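Local coordinates for protein methane monooxygenase hydroxylase, MmoD (Methylosinus sporium, PDB 6D7K) that probably binds the hydroxylase of soluble methane monooxygenase as an auxiliary protein and takes part in regulating methane oxidation, at residues H[52-55]-H[56-59]. Sequence-based numbering, arbitrary orientation.
Sequences SLSF and DSSR
Ser54 and Ser58 mark the first turn of helix 55-74, where Ser58 N donates to Ser54 O at 2.8 Å and Arg59 N to Phe55 O, the i to i-4 bonds that open the helix. Ahead of this turn the side chain of Ser54 folds back over the helix start: its OG accepts from Ser57 N at 3.1 Å, with an N-H...O angle of 166°. Ser57 returns the contact, its OG, set between its own backbone N and carbonyl carbon (chi1 45°), receiving a weak, bent bond from Ser54 N. Each hydroxyl also hydrogen-bonds to an acidic side chain of another protein's chain, which ties the cap to that interface.

Ser58 OG lies 3.1 Å from Ser54 O, and it is hydrogen-bonded to Thr29 OG1 of the sheet as well, so this hydroxyl connects the helix start to strand 25-31. The hydroxyl OG of Ser52 sits 3.1 Å from Ser57 O, a weak interaction, and has a second weak partner in Trp38 NE1.

Past the cap, Phe55 turns its ring along the helix, CG anti to the backbone N (chi1 -176°). Arg59 CG lies over one face of the ring and CD approaches Phe55 CE2 to 3.4 Å, while the guanidinium plane is tilted 41° from that of the ring. The Phe55 side chain also touches Ile17 and Ile19 of strand 17-21. An alanine here would remove the ring, and the aliphatic part of Arg59 would probably lose its support and turn more freely, with the two isoleucines less covered.

Together Ser54 and Ser57 form a capping box, with Ser54 as N-cap, at the passage from strand 45-52 into helix 55-74.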
ATOM      1  N   SER H  52      14.227 -19.383 -15.843  1.00 31.30           N
ATOM      2  CA  SER H  52      15.295 -20.360 -15.931  1.00 29.93           C
ATOM      3  C   SER H  52      15.903 -20.281 -17.323  1.00 33.32           C
ATOM      4  O   SER H  52      15.310 -19.718 -18.255  1.00 29.77           O
ATOM      5  CB  SER H  52      14.790 -21.784 -15.684  1.00 28.26           C
ATOM      6  OG  SER H  52      14.372 -21.982 -14.356  1.00 32.45           O
ATOM      7  N   LEU H  53      17.085 -20.900 -17.463  1.00 31.85           N
ATOM      8  CA  LEU H  53      17.745 -20.995 -18.761  1.00 34.28           C
ATOM      9  C   LEU H  53      17.088 -22.008 -19.695  1.00 38.05           C
ATOM     10  O   LEU H  53      17.285 -21.921 -20.911  1.00 38.97           O
ATOM     11  CB  LEU H  53      19.217 -21.365 -18.591  1.00 32.52           C
ATOM     12  CG  LEU H  53      20.134 -20.468 -17.750  1.00 33.85           C
ATOM     13  CD1 LEU H  53      21.555 -20.995 -17.725  1.00 29.28           C
ATOM     14  CD2 LEU H  53      20.109 -19.012 -18.231  1.00 33.38           C
ATOM     15  N   SER H  54      16.310 -22.952 -19.171  1.00 36.10           N
ATOM     16  CA  SER H  54      15.811 -24.044 -19.996  1.00 34.54           C
ATOM     17  C   SER H  54      14.602 -24.677 -19.329  1.00 40.45           C
ATOM     18  O   SER H  54      14.404 -24.543 -18.121  1.00 39.27           O
ATOM     19  CB  SER H  54      16.884 -25.111 -20.204  1.00 36.45           C
ATOM     20  OG  SER H  54      16.957 -25.933 -19.060  1.00 34.58           O
ATOM     21  N   PHE H  55      13.810 -25.403 -20.130  1.00 42.13           N
ATOM     22  CA  PHE H  55      12.757 -26.237 -19.564  1.00 34.89           C
ATOM     23  C   PHE H  55      13.299 -27.054 -18.403  1.00 36.37           C
ATOM     24  O   PHE H  55      12.711 -27.072 -17.315  1.00 41.17           O
ATOM     25  CB  PHE H  55      12.152 -27.155 -20.635  1.00 38.74           C
ATOM     26  CG  PHE H  55      10.971 -27.982 -20.147  1.00 41.71           C
ATOM     27  CD1 PHE H  55       9.695 -27.417 -20.062  1.00 39.66           C
ATOM     28  CD2 PHE H  55      11.135 -29.321 -19.783  1.00 38.88           C
ATOM     29  CE1 PHE H  55       8.607 -28.165 -19.609  1.00 42.33           C
ATOM     30  CE2 PHE H  55      10.056 -30.086 -19.329  1.00 39.78           C
ATOM     31  CZ  PHE H  55       8.789 -29.509 -19.241  1.00 45.38           C
ATOM     32  N   ASP H  56      14.445 -27.712 -18.605  1.00 35.52           N
ATOM     33  CA  ASP H  56      14.987 -28.601 -17.579  1.00 36.81           C
ATOM     34  C   ASP H  56      15.152 -27.875 -16.248  1.00 37.31           C
ATOM     35  O   ASP H  56      14.750 -28.391 -15.196  1.00 36.68           O
ATOM     36  CB  ASP H  56      16.340 -29.182 -18.012  1.00 48.57           C
ATOM     37  CG  ASP H  56      16.324 -29.809 -19.404  1.00 53.57           C
ATOM     38  OD1 ASP H  56      15.935 -29.139 -20.398  1.00 54.26           O
ATOM     39  OD2 ASP H  56      16.759 -30.976 -19.497  1.00 56.10           O
ATOM     40  N   SER H  57      15.780 -26.682 -16.266  1.00 36.47           N
ATOM     41  CA  SER H  57      16.034 -25.945 -15.025  1.00 33.40           C
ATOM     42  C   SER H  57      14.787 -25.226 -14.507  1.00 32.39           C
ATOM     43  O   SER H  57      14.718 -24.920 -13.314  1.00 33.19           O
ATOM     44  CB  SER H  57      17.199 -24.959 -15.212  1.00 31.34           C
ATOM     45  OG  SER H  57      17.118 -24.212 -16.422  1.00 33.73           O
ATOM     46  N   SER H  58      13.809 -24.958 -15.375  1.00 29.49           N
ATOM     47  CA  SER H  58      12.486 -24.570 -14.912  1.00 30.57           C
ATOM     48  C   SER H  58      11.934 -25.593 -13.936  1.00 35.99           C
ATOM     49  O   SER H  58      11.419 -25.237 -12.865  1.00 35.50           O
ATOM     50  CB  SER H  58      11.541 -24.425 -16.096  1.00 34.00           C
ATOM     51  OG  SER H  58      11.840 -23.275 -16.857  1.00 37.98           O
ATOM     52  N   ARG H  59      12.018 -26.877 -14.297  1.00 37.78           N
ATOM     53  CA  ARG H  59      11.483 -27.913 -13.421  1.00 33.56           C
ATOM     54  C   ARG H  59      12.228 -27.943 -12.101  1.00 32.19           C
ATOM     55  O   ARG H  59      11.619 -28.023 -11.029  1.00 36.20           O
ATOM     56  CB  ARG H  59      11.562 -29.273 -14.105  1.00 35.56           C
ATOM     57  CG  ARG H  59      10.712 -29.357 -15.353  1.00 39.56           C
ATOM     58  CD  ARG H  59      10.899 -30.676 -16.056  1.00 40.72           C
ATOM     59  NE  ARG H  59       9.969 -31.685 -15.577  1.00 42.98           N
ATOM     60  CZ  ARG H  59       9.965 -32.951 -15.983  1.00 46.02           C
ATOM     61  NH1 ARG H  59      10.856 -33.382 -16.870  1.00 40.07           N
ATOM     62  NH2 ARG H  59       9.060 -33.791 -15.497  1.00 51.48           N
TER